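Local coordinates for protein eukaryotic translation initiation factor 2A (Schizosaccharomyces pombe, PDB 3WJ9) that probably directs methionyl-tRNAi to 40S ribosomal subunits in a codon-dependent manner, early in protein synthesis on a small number of specific mRNAs, at residues Asp216-Lys221 against Leu229-Gln234; Leu265-Pro270 against Tyr287-Ala292; Ala310-Leu315 against Ile324-Phe329; Gln333-Ile338 against Thr350-Asn355. One frame throughout, in Å; residues are numbered along the deposited sequence.

The chain is the beta-propeller part of the longer factor, and its four contacts follow one another in series without nesting or crossing. Contact 1 closes a hairpin, 220-222 with 228-233, in the preceding blade. Contact 2 comes next, bringing the loop ahead of strand 271-276 against the turn between strands 283-287 and 292-297. Contacts 3 and 4 close the first and last hairpins of the following blade; strands 323-327 and 335-340 are neighbours in its sheet. There R312 of contact 3 forms a salt bridge with D337 of contact 4, NH2 to OD2 2.6 Å. A292 and A310 link neighbouring strands of contact 2's own blade, whose last strand leads directly into contact 3, whereas contact 1 touches none of the others.

Contact 1: Asp216-Lys221 against Leu229-Gln234; sequences DKVQFK and LLVLTQ
F220 and L229 meet through both leucine methyls, CD1 and CD2 of L229 each lying 3.5 Å from F220 CD1. V231 runs alongside the phenylalanine, its CG2 3.8 Å from F220 CE1. Its second branch, placed anti to the backbone N (chi1 -174°), carries CG1 to 3.6 Å from V218 CG2, so V231 touches both V218 and F220. On the face of the sheet that bears K221 and L230, contact is confined mostly to the bases of the side chains, and a similar meeting joins Q219 CB to L232 CB at 3.7 Å. These strands form an antiparallel hairpin in one blade of the beta-propeller: F220 packs on A182 and F184 of strand 180-185, while L230 packs on V274 and W276 of strand 271-276. Backbone hydrogen bonds hold the hairpin together, from L232 N to Q219 O (2.9 Å), from K221 N to L230 O (3.0 Å) and from L230 N to K221 O (3.2 Å). K221 O also receives the indole NE1 of W276. A CA-H...O contact, V218 CA to L232 O at 3.2 Å, continues the pairing toward the loop.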
loop_
_atom_site.group_PDB
_atom_site.type_symbol
_atom_site.label_atom_id
_atom_site.label_comp_id
_atom_site.label_asym_id
_atom_site.label_seq_id
_atom_site.Cartn_x
_atom_site.Cartn_y
_atom_site.Cartn_z
ATOM N N ASP A 216 -12.056 1.144 19.376
ATOM C CA ASP A 216 -12.414 -0.170 18.861
ATOM C C ASP A 216 -11.472 -0.549 17.727
ATOM O O ASP A 216 -11.217 -1.727 17.478
ATOM C CB ASP A 216 -13.863 -0.181 18.375
ATOM C CG ASP A 216 -14.786 0.616 19.278
ATOM O OD1 ASP A 216 -14.656 0.504 20.515
ATOM O OD2 ASP A 216 -15.638 1.359 18.747
ATOM N N LYS A 217 -10.957 0.469 17.046
ATOM C CA LYS A 217 -10.097 0.275 15.884
ATOM C C LYS A 217 -8.761 0.989 16.047
ATOM O O LYS A 217 -8.514 1.645 17.060
ATOM C CB LYS A 217 -10.792 0.776 14.617
ATOM C CG LYS A 217 -12.163 0.177 14.366
ATOM C CD LYS A 217 -12.100 -1.332 14.230
ATOM C CE LYS A 217 -13.383 -1.878 13.624
ATOM N NZ LYS A 217 -14.593 -1.434 14.370
ATOM N N VAL A 218 -7.909 0.865 15.033
ATOM C CA VAL A 218 -6.600 1.506 15.042
ATOM C C VAL A 218 -6.041 1.578 13.619
ATOM O O VAL A 218 -6.566 0.940 12.707
ATOM C CB VAL A 218 -5.610 0.750 15.958
ATOM C CG1 VAL A 218 -4.964 -0.404 15.209
ATOM C CG2 VAL A 218 -4.554 1.695 16.512
ATOM N N GLN A 219 -4.984 2.364 13.432
ATOM C CA GLN A 219 -4.288 2.426 12.151
ATOM C C GLN A 219 -2.805 2.713 12.368
ATOM O O GLN A 219 -2.442 3.715 12.981
ATOM C CB GLN A 219 -4.916 3.489 11.246
ATOM C CG GLN A 219 -4.441 3.444 9.805
ATOM C CD GLN A 219 -5.386 4.165 8.864
ATOM O OE1 GLN A 219 -6.449 4.631 9.272
ATOM N NE2 GLN A 219 -5.005 4.257 7.594
ATOM N N PHE A 220 -1.952 1.823 11.869
ATOM C CA PHE A 220 -0.508 1.963 12.034
ATOM C C PHE A 220 0.152 2.548 10.793
ATOM O O PHE A 220 -0.279 2.288 9.670
ATOM C CB PHE A 220 0.127 0.613 12.368
ATOM C CG PHE A 220 0.022 0.236 13.817
ATOM C CD1 PHE A 220 0.664 0.984 14.787
ATOM C CD2 PHE A 220 -0.711 -0.869 14.208
ATOM C CE1 PHE A 220 0.575 0.643 16.119
ATOM C CE2 PHE A 220 -0.806 -1.217 15.541
ATOM C CZ PHE A 220 -0.161 -0.461 16.498
ATOM N N LYS A 221 1.206 3.331 11.000
ATOM C CA LYS A 221 1.919 3.950 9.888
ATOM C C LYS A 221 3.409 4.115 10.175
ATOM O O LYS A 221 3.862 5.203 10.530
ATOM C CB LYS A 221 1.304 5.310 9.553
ATOM C CG LYS A 221 1.002 5.511 8.079
ATOM C CD LYS A 221 -0.493 5.456 7.813
ATOM C CE LYS A 221 -0.796 5.537 6.329
ATOM N NZ LYS A 221 -2.259 5.554 6.065
ATOM N N LEU A 229 6.579 5.660 14.541
ATOM C CA LEU A 229 5.317 4.997 14.221
ATOM C C LEU A 229 4.070 5.798 14.592
ATOM O O LEU A 229 3.791 6.026 15.772
ATOM C CB LEU A 229 5.264 3.636 14.914
ATOM C CG LEU A 229 3.915 2.921 14.876
ATOM C CD1 LEU A 229 3.550 2.514 13.457
ATOM C CD2 LEU A 229 3.952 1.725 15.798
ATOM N N LEU A 230 3.312 6.194 13.573
ATOM C CA LEU A 230 2.049 6.899 13.768
ATOM C C LEU A 230 0.917 5.935 14.121
ATOM O O LEU A 230 0.821 4.841 13.563
ATOM C CB LEU A 230 1.677 7.686 12.512
ATOM C CG LEU A 230 2.564 8.872 12.139
ATOM C CD1 LEU A 230 2.129 9.460 10.810
ATOM C CD2 LEU A 230 2.525 9.931 13.224
ATOM N N VAL A 231 0.061 6.356 15.048
ATOM C CA VAL A 231 -1.069 5.545 15.494
ATOM C C VAL A 231 -2.365 6.352 15.412
ATOM O O VAL A 231 -2.410 7.505 15.833
ATOM C CB VAL A 231 -0.864 5.038 16.938
ATOM C CG1 VAL A 231 -1.982 4.089 17.333
ATOM C CG2 VAL A 231 0.490 4.352 17.081
ATOM N N LEU A 232 -3.418 5.749 14.871
ATOM C CA LEU A 232 -4.676 6.464 14.670
ATOM C C LEU A 232 -5.871 5.740 15.282
ATOM O O LEU A 232 -6.217 4.637 14.866
ATOM C CB LEU A 232 -4.924 6.687 13.177
ATOM C CG LEU A 232 -6.217 7.417 12.801
ATOM C CD1 LEU A 232 -6.199 8.850 13.313
ATOM C CD2 LEU A 232 -6.441 7.379 11.297
ATOM N N THR A 233 -6.505 6.374 16.263
ATOM C CA THR A 233 -7.712 5.827 16.872
ATOM C C THR A 233 -8.936 6.213 16.053
ATOM O O THR A 233 -9.217 7.392 15.847
ATOM C CB THR A 233 -7.885 6.309 18.328
ATOM O OG1 THR A 233 -7.113 5.472 19.196
ATOM C CG2 THR A 233 -9.346 6.242 18.758
ATOM N N GLN A 234 -9.655 5.203 15.578
ATOM C CA GLN A 234 -10.854 5.421 14.782
ATOM C C GLN A 234 -11.956 4.446 15.175
ATOM O O GLN A 234 -12.847 4.787 15.952
ATOM C CB GLN A 234 -10.541 5.289 13.294
ATOM C CG GLN A 234 -11.693 5.678 12.390
ATOM C CD GLN A 234 -11.219 6.181 11.045
ATOM O OE1 GLN A 234 -10.127 5.838 10.593
ATOM N NE2 GLN A 234 -12.035 7.006 10.401
#

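Contact 2: Leu265-Pro270 against Tyr287-Ala292; sequences LDREGP and YGYMPA
R267 reaches across to Y289 at one end of a beta-propeller blade, where the loop ahead of strand 271-276 meets the turn between strands 283-287 and 292-297. Its NE donates to the carbonyl O of Y289 at 2.7 Å, almost in line with the C=O bond. The same guanidinium sits over the face of the Y289 ring as a cation-pi pair, CZ 4.2 Å from the ring centroid, although the two planes are turned 46° apart and so are not stacked flat. P291 O lies over the other face of the guanidinium, 3.5 Å above its plane. With an alanine here, the Y289 carbonyl would lose its side-chain donor and the ring its cation, and the ring would probably be freer to turn. What delivers the group is an extended chain from CG to NE, with CG anti to the backbone N (chi1 -169°). Farther out, P309 of strand 303-310 touches both R267 and P291. In the turn, G288 N donates to P270 O (modelled short, 2.5 Å) and G288 O accepts from H272 NE2. R267 N lies at the edge of the Y287 ring, near its plane, 3.5 Å from Y287 CE2.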
loop_
_atom_site.group_PDB
_atom_site.type_symbol
_atom_site.label_atom_id
_atom_site.label_comp_id
_atom_site.label_asym_id
_atom_site.label_seq_id
_atom_site.Cartn_x
_atom_site.Cartn_y
_atom_site.Cartn_z
ATOM N N LEU A 265 -5.307 18.876 14.089
ATOM C CA LEU A 265 -6.039 19.208 15.305
ATOM C C LEU A 265 -6.441 20.679 15.328
ATOM O O LEU A 265 -7.369 21.062 16.040
ATOM C CB LEU A 265 -5.201 18.861 16.542
ATOM C CG LEU A 265 -3.737 19.304 16.563
ATOM C CD1 LEU A 265 -3.567 20.674 17.209
ATOM C CD2 LEU A 265 -2.888 18.263 17.277
ATOM N N ASP A 266 -5.743 21.492 14.537
ATOM C CA ASP A 266 -6.015 22.927 14.449
ATOM C C ASP A 266 -7.431 23.207 13.959
ATOM O O ASP A 266 -7.981 24.288 14.184
ATOM C CB ASP A 266 -5.008 23.611 13.519
ATOM C CG ASP A 266 -3.583 23.500 14.017
ATOM O OD1 ASP A 266 -3.393 23.383 15.245
ATOM O OD2 ASP A 266 -2.652 23.543 13.184
ATOM N N ARG A 267 -8.008 22.226 13.278
ATOM C CA ARG A 267 -9.363 22.327 12.764
ATOM C C ARG A 267 -10.163 21.118 13.235
ATOM O O ARG A 267 -9.764 19.978 12.999
ATOM C CB ARG A 267 -9.340 22.409 11.238
ATOM C CG ARG A 267 -10.659 22.767 10.582
ATOM C CD ARG A 267 -10.485 22.795 9.072
ATOM N NE ARG A 267 -11.566 23.508 8.403
ATOM C CZ ARG A 267 -11.582 24.822 8.208
ATOM N NH1 ARG A 267 -10.572 25.568 8.636
ATOM N NH2 ARG A 267 -12.606 25.389 7.589
ATOM N N GLU A 268 -11.281 21.362 13.915
ATOM C CA GLU A 268 -12.091 20.264 14.435
ATOM C C GLU A 268 -12.754 19.519 13.284
ATOM O O GLU A 268 -13.312 20.127 12.375
ATOM C CB GLU A 268 -13.149 20.764 15.428
ATOM C CG GLU A 268 -14.433 19.931 15.419
ATOM C CD GLU A 268 -15.423 20.346 16.491
ATOM O OE1 GLU A 268 -16.489 20.898 16.148
ATOM O OE2 GLU A 268 -15.142 20.102 17.683
ATOM N N GLY A 269 -12.687 18.194 13.327
ATOM C CA GLY A 269 -13.240 17.370 12.270
ATOM C C GLY A 269 -12.335 16.199 11.946
ATOM O O GLY A 269 -11.310 16.011 12.599
ATOM N N PRO A 270 -12.705 15.411 10.925
ATOM C CA PRO A 270 -11.974 14.194 10.560
ATOM C C PRO A 270 -10.629 14.473 9.898
ATOM O O PRO A 270 -10.454 15.514 9.267
ATOM C CB PRO A 270 -12.916 13.511 9.569
ATOM C CG PRO A 270 -13.665 14.633 8.947
ATOM C CD PRO A 270 -13.867 15.638 10.047
ATOM N N TYR A 287 -6.723 17.370 7.310
ATOM C CA TYR A 287 -7.620 17.223 8.452
ATOM C C TYR A 287 -8.741 18.260 8.511
ATOM O O TYR A 287 -8.650 19.326 7.902
ATOM C CB TYR A 287 -6.806 17.296 9.745
ATOM C CG TYR A 287 -6.056 18.601 9.899
ATOM C CD1 TYR A 287 -4.827 18.797 9.280
ATOM C CD2 TYR A 287 -6.578 19.637 10.660
ATOM C CE1 TYR A 287 -4.143 19.986 9.412
ATOM C CE2 TYR A 287 -5.897 20.832 10.800
ATOM C CZ TYR A 287 -4.681 21.000 10.173
ATOM O OH TYR A 287 -3.996 22.183 10.308
ATOM N N GLY A 288 -9.789 17.935 9.262
ATOM C CA GLY A 288 -10.867 18.869 9.536
ATOM C C GLY A 288 -11.934 18.925 8.462
ATOM O O GLY A 288 -11.740 18.420 7.355
ATOM N N TYR A 289 -13.069 19.537 8.790
ATOM C CA TYR A 289 -14.132 19.728 7.813
ATOM C C TYR A 289 -13.653 20.666 6.711
ATOM O O TYR A 289 -12.923 21.624 6.972
ATOM C CB TYR A 289 -15.402 20.276 8.476
ATOM C CG TYR A 289 -15.249 21.655 9.081
ATOM C CD1 TYR A 289 -15.497 22.797 8.330
ATOM C CD2 TYR A 289 -14.861 21.816 10.403
ATOM C CE1 TYR A 289 -15.354 24.058 8.876
ATOM C CE2 TYR A 289 -14.719 23.073 10.960
ATOM C CZ TYR A 289 -14.967 24.191 10.192
ATOM O OH TYR A 289 -14.828 25.448 10.736
HETATM N N MSE A 290 -14.083 20.405 5.478
HETATM C CA MSE A 290 -13.628 21.143 4.301
HETATM C C MSE A 290 -14.043 22.583 4.334
HETATM O O MSE A 290 -15.117 22.880 4.896
HETATM C CB MSE A 290 -14.265 20.523 3.063
HETATM C CG MSE A 290 -14.254 19.003 3.139
HETATM SE SE MSE A 290 -12.642 18.340 2.227
HETATM C CE MSE A 290 -13.217 16.474 1.977
ATOM N N PRO A 291 -13.239 23.490 3.777
ATOM C CA PRO A 291 -12.005 23.168 3.051
ATOM C C PRO A 291 -10.890 22.738 3.996
ATOM O O PRO A 291 -10.572 23.445 4.949
ATOM C CB PRO A 291 -11.665 24.481 2.342
ATOM C CG PRO A 291 -12.261 25.532 3.203
ATOM C CD PRO A 291 -13.534 24.933 3.737
ATOM N N ALA A 292 -10.324 21.566 3.739
ATOM C CA ALA A 292 -9.377 20.964 4.663
ATOM C C ALA A 292 -8.037 21.684 4.649
ATOM O O ALA A 292 -7.465 21.947 3.591
ATOM C CB ALA A 292 -9.186 19.491 4.339
#

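Contact 3: Ala310-Leu315 against Ile324-Phe329; sequences APRNTL and ILLAGF
N313 and T314 both face A327 in a classic beta bulge where the hairpin of strands 314-317 and 323-327 begins: A327 O accepts from N313 N at 2.9 Å and, weakly, from T314 N at 3.1 Å, while A327 N returns a bond to T314 O at 3.0 Å. The side chain of N313 then clasps the backbone of F329. With chi1 at 57°, its CG lies between the backbone N and the carbonyl carbon, which turns the amide onto the chain beyond the strand. F329 N donates to OD1 of N313 at 2.8 Å in a nearly straight bond (169°), and N313 ND2 donates to F329 O; that second bond is modelled as very short, and its exact length is doubtful. OD1 of N313 also receives the T314 hydroxyl OG1 at 2.6 Å, from above the carbonyl plane (42° out of it). T314 crosses F329 at about a right angle, its CG2 near CD2 and CE2 of the ring. R312 folds over L326, CG to CG 3.5 Å, and its NH2 goes on to D337 in a salt bridge. L315 CD1 rests on I324 CG2 at 3.6 Å. All this lies within WD repeat 3 of the propeller. Two donors on OD1, F329 N and T314 OG1, probably fix the turn of the asparagine amide, which ties the bulge to the chain leaving the strand.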
loop_
_atom_site.group_PDB
_atom_site.type_symbol
_atom_site.label_atom_id
_atom_site.label_comp_id
_atom_site.label_asym_id
_atom_site.label_seq_id
_atom_site.Cartn_x
_atom_site.Cartn_y
_atom_site.Cartn_z
ATOM N N ALA A 310 -8.322 24.223 1.775
ATOM C CA ALA A 310 -8.612 24.045 0.355
ATOM C C ALA A 310 -9.409 22.756 0.150
ATOM O O ALA A 310 -9.339 21.847 0.979
ATOM C CB ALA A 310 -7.318 24.016 -0.454
ATOM N N PRO A 311 -10.072 22.616 -0.989
ATOM C CA PRO A 311 -10.952 21.461 -1.163
ATOM C C PRO A 311 -10.105 20.253 -1.508
ATOM O O PRO A 311 -10.057 19.810 -2.652
ATOM C CB PRO A 311 -11.812 21.856 -2.363
ATOM C CG PRO A 311 -11.789 23.345 -2.374
ATOM C CD PRO A 311 -10.420 23.722 -1.894
ATOM N N ARG A 312 -9.432 19.732 -0.485
ATOM C CA ARG A 312 -8.512 18.611 -0.647
ATOM C C ARG A 312 -8.778 17.511 0.380
ATOM O O ARG A 312 -9.166 17.787 1.515
ATOM C CB ARG A 312 -7.067 19.099 -0.533
ATOM C CG ARG A 312 -6.774 20.360 -1.339
ATOM C CD ARG A 312 -6.777 20.091 -2.837
ATOM N NE ARG A 312 -6.264 21.230 -3.593
ATOM C CZ ARG A 312 -6.932 21.849 -4.560
ATOM N NH1 ARG A 312 -8.146 21.436 -4.898
ATOM N NH2 ARG A 312 -6.387 22.879 -5.193
ATOM N N ASN A 313 -8.567 16.263 -0.030
ATOM C CA ASN A 313 -8.801 15.117 0.843
ATOM C C ASN A 313 -7.677 14.089 0.777
ATOM O O ASN A 313 -7.785 13.004 1.345
ATOM C CB ASN A 313 -10.131 14.443 0.491
ATOM C CG ASN A 313 -10.202 13.998 -0.966
ATOM O OD1 ASN A 313 -9.183 13.840 -1.637
ATOM N ND2 ASN A 313 -11.419 13.785 -1.455
ATOM N N THR A 314 -6.606 14.426 0.066
ATOM C CA THR A 314 -5.551 13.461 -0.214
ATOM C C THR A 314 -4.178 14.118 -0.331
ATOM O O THR A 314 -4.012 15.103 -1.048
ATOM C CB THR A 314 -5.848 12.687 -1.515
ATOM O OG1 THR A 314 -7.168 12.129 -1.453
ATOM C CG2 THR A 314 -4.835 11.570 -1.721
ATOM N N LEU A 315 -3.200 13.560 0.378
ATOM C CA LEU A 315 -1.836 14.077 0.364
ATOM C C LEU A 315 -0.854 13.009 -0.108
ATOM O O LEU A 315 -0.957 11.852 0.292
ATOM C CB LEU A 315 -1.440 14.572 1.756
ATOM C CG LEU A 315 -0.053 15.200 1.900
ATOM C CD1 LEU A 315 -0.068 16.656 1.466
ATOM C CD2 LEU A 315 0.442 15.070 3.325
ATOM N N ILE A 324 5.450 17.852 -2.853
ATOM C CA ILE A 324 4.292 17.462 -2.058
ATOM C C ILE A 324 3.004 17.696 -2.844
ATOM O O ILE A 324 2.747 18.805 -3.312
ATOM C CB ILE A 324 4.239 18.233 -0.721
ATOM C CG1 ILE A 324 5.562 18.079 0.036
ATOM C CG2 ILE A 324 3.081 17.748 0.128
ATOM C CD1 ILE A 324 5.606 18.817 1.359
ATOM N N LEU A 325 2.202 16.644 -2.991
ATOM C CA LEU A 325 0.974 16.712 -3.776
ATOM C C LEU A 325 -0.245 16.891 -2.877
ATOM O O LEU A 325 -0.308 16.329 -1.784
ATOM C CB LEU A 325 0.829 15.451 -4.637
ATOM C CG LEU A 325 -0.307 15.350 -5.661
ATOM C CD1 LEU A 325 0.150 14.532 -6.853
ATOM C CD2 LEU A 325 -1.551 14.722 -5.051
ATOM N N LEU A 326 -1.211 17.677 -3.339
ATOM C CA LEU A 326 -2.440 17.889 -2.585
ATOM C C LEU A 326 -3.637 17.879 -3.529
ATOM O O LEU A 326 -3.777 18.760 -4.377
ATOM C CB LEU A 326 -2.372 19.203 -1.805
ATOM C CG LEU A 326 -3.474 19.418 -0.768
ATOM C CD1 LEU A 326 -3.487 18.287 0.246
ATOM C CD2 LEU A 326 -3.318 20.759 -0.072
ATOM N N ALA A 327 -4.498 16.878 -3.383
ATOM C CA ALA A 327 -5.579 16.670 -4.337
ATOM C C ALA A 327 -6.924 16.404 -3.673
ATOM O O ALA A 327 -7.010 16.209 -2.462
ATOM C CB ALA A 327 -5.226 15.522 -5.270
ATOM N N GLY A 328 -7.971 16.398 -4.490
ATOM C CA GLY A 328 -9.313 16.092 -4.033
ATOM C C GLY A 328 -9.927 14.983 -4.866
ATOM O O GLY A 328 -10.250 15.183 -6.036
ATOM N N PHE A 329 -10.081 13.807 -4.262
ATOM C CA PHE A 329 -10.616 12.643 -4.962
ATOM C C PHE A 329 -11.959 12.199 -4.384
ATOM O O PHE A 329 -12.386 12.683 -3.337
ATOM C CB PHE A 329 -9.627 11.474 -4.903
ATOM C CG PHE A 329 -8.278 11.769 -5.504
ATOM C CD1 PHE A 329 -8.133 12.702 -6.521
ATOM C CD2 PHE A 329 -7.156 11.092 -5.059
ATOM C CE1 PHE A 329 -6.889 12.960 -7.070
ATOM C CE2 PHE A 329 -5.913 11.344 -5.602
ATOM C CZ PHE A 329 -5.777 12.278 -6.608
#

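Contact 4: Gln333-Ile338 against Thr350-Asn355; sequences QGSIDI and TVEAAN
S335-D337 and T350-E352 pair antiparallel in the hairpin of strands 335-340 and 346-352, the last two strands of a four-stranded propeller blade. Their short segments run 158° apart. I336 and V351 are the hydrogen-bonded pair: V351 N donates to I336 O at 2.8 Å, and I336 N donates back to V351 O in a bond modelled as very short, its length doubtful. Beyond the strand, A353 N bonds to G334 O at 2.6 Å. The side chains of I336 and V351 lie side by side, V351 CG2 against I336 CB at 3.6 Å, and I336 continues the apolar layer onto L325 and A327 of strand 323-327 and T370 of strand 367-372. The face bearing S335, D337, T350 and E352 is more polar. E352, extended from a CG anti to the backbone N (chi1 -173°), lays CG beside S335 OG at 3.5 Å and brings OE2 to 3.3 Å from Q333 CA. Next along, D337 lies beside T350, pointing the same way; the T350 hydroxyl OG1 donates to D337 OD1 at 2.9 Å, arriving from above the carboxylate plane, 57° out of it. T350 OG1 is also bonded to K347 NZ, and OD2 of D337 pairs with R312. An alanine in place of D337 would probably leave R312 without its counter-charge and T350 without its acceptor across the strands. One oxygen of the buried carboxylate is thus engaged by T350 of the neighbouring strand, the other by R312 from the loop ahead of strand 314-317, and the arginine is likely to favour its charged form.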
loop_
_atom_site.group_PDB
_atom_site.type_symbol
_atom_site.label_atom_id
_atom_site.label_comp_id
_atom_site.label_asym_id
_atom_site.label_seq_id
_atom_site.Cartn_x
_atom_site.Cartn_y
_atom_site.Cartn_z
ATOM N N GLN A 333 -14.836 17.708 -9.926
ATOM C CA GLN A 333 -14.033 18.912 -9.719
ATOM C C GLN A 333 -12.785 18.628 -8.889
ATOM O O GLN A 333 -12.450 19.382 -7.976
ATOM C CB GLN A 333 -14.873 20.006 -9.050
ATOM C CG GLN A 333 -16.058 20.471 -9.879
ATOM C CD GLN A 333 -17.390 20.103 -9.257
ATOM O OE1 GLN A 333 -17.523 20.037 -8.035
ATOM N NE2 GLN A 333 -18.385 19.853 -10.099
ATOM N N GLY A 334 -12.102 17.536 -9.214
ATOM C CA GLY A 334 -10.926 17.129 -8.470
ATOM C C GLY A 334 -9.642 17.729 -9.006
ATOM O O GLY A 334 -9.060 17.219 -9.960
ATOM N N SER A 335 -9.198 18.816 -8.387
ATOM C CA SER A 335 -7.970 19.482 -8.805
ATOM C C SER A 335 -6.746 18.859 -8.143
ATOM O O SER A 335 -6.871 17.996 -7.275
ATOM C CB SER A 335 -8.036 20.977 -8.485
ATOM O OG SER A 335 -9.103 21.597 -9.181
ATOM N N ILE A 336 -5.564 19.296 -8.569
ATOM C CA ILE A 336 -4.307 18.818 -8.000
ATOM C C ILE A 336 -3.305 19.963 -7.860
ATOM O O ILE A 336 -3.091 20.728 -8.802
ATOM C CB ILE A 336 -3.673 17.698 -8.862
ATOM C CG1 ILE A 336 -4.561 16.452 -8.887
ATOM C CG2 ILE A 336 -2.287 17.338 -8.341
ATOM C CD1 ILE A 336 -3.972 15.298 -9.667
ATOM N N ASP A 337 -2.700 20.078 -6.681
ATOM C CA ASP A 337 -1.653 21.065 -6.441
ATOM C C ASP A 337 -0.350 20.367 -6.063
ATOM O O ASP A 337 -0.367 19.326 -5.408
ATOM C CB ASP A 337 -2.070 22.042 -5.339
ATOM C CG ASP A 337 -3.247 22.905 -5.739
ATOM O OD1 ASP A 337 -3.516 23.014 -6.953
ATOM O OD2 ASP A 337 -3.901 23.480 -4.842
ATOM N N ILE A 338 0.778 20.936 -6.479
ATOM C CA ILE A 338 2.083 20.373 -6.137
ATOM C C ILE A 338 2.987 21.423 -5.492
ATOM O O ILE A 338 3.278 22.461 -6.085
ATOM C CB ILE A 338 2.788 19.775 -7.372
ATOM C CG1 ILE A 338 1.992 18.585 -7.910
ATOM C CG2 ILE A 338 4.201 19.341 -7.020
ATOM C CD1 ILE A 338 2.645 17.891 -9.082
ATOM N N THR A 350 -0.623 23.718 -10.694
ATOM C CA THR A 350 -2.004 23.385 -10.383
ATOM C C THR A 350 -2.649 22.767 -11.616
ATOM O O THR A 350 -2.737 23.406 -12.663
ATOM C CB THR A 350 -2.820 24.614 -9.939
ATOM O OG1 THR A 350 -2.334 25.089 -8.677
ATOM C CG2 THR A 350 -4.294 24.252 -9.801
ATOM N N VAL A 351 -3.072 21.513 -11.496
ATOM C CA VAL A 351 -3.820 20.857 -12.561
ATOM C C VAL A 351 -5.125 20.321 -12.002
ATOM O O VAL A 351 -5.263 20.142 -10.793
ATOM C CB VAL A 351 -3.033 19.695 -13.210
ATOM C CG1 VAL A 351 -1.624 20.132 -13.566
ATOM C CG2 VAL A 351 -3.000 18.483 -12.293
ATOM N N GLU A 352 -6.090 20.074 -12.877
ATOM C CA GLU A 352 -7.319 19.439 -12.438
ATOM C C GLU A 352 -7.484 18.089 -13.108
ATOM O O GLU A 352 -7.191 17.923 -14.291
ATOM C CB GLU A 352 -8.536 20.320 -12.719
ATOM C CG GLU A 352 -9.819 19.760 -12.123
ATOM C CD GLU A 352 -11.038 20.601 -12.434
ATOM O OE1 GLU A 352 -10.881 21.665 -13.065
ATOM O OE2 GLU A 352 -12.152 20.200 -12.039
ATOM N N ALA A 353 -7.939 17.120 -12.326
ATOM C CA ALA A 353 -8.292 15.813 -12.845
ATOM C C ALA A 353 -9.611 15.401 -12.214
ATOM O O ALA A 353 -9.640 14.672 -11.223
ATOM C CB ALA A 353 -7.203 14.798 -12.553
ATOM N N ALA A 354 -10.698 15.918 -12.775
ATOM C CA ALA A 354 -12.038 15.620 -12.293
ATOM C C ALA A 354 -12.273 14.119 -12.268
ATOM O O ALA A 354 -11.837 13.403 -13.172
ATOM C CB ALA A 354 -13.077 16.307 -13.161
ATOM N N ASN A 355 -12.937 13.654 -11.212
ATOM C CA ASN A 355 -13.289 12.246 -11.060
ATOM C C ASN A 355 -12.078 11.317 -10.980
ATOM O O ASN A 355 -12.212 10.104 -11.136
ATOM C CB ASN A 355 -14.199 11.809 -12.209
ATOM C CG ASN A 355 -15.542 12.508 -12.186
ATOM O OD1 ASN A 355 -16.192 12.587 -11.146
ATOM N ND2 ASN A 355 -15.960 13.028 -13.335
#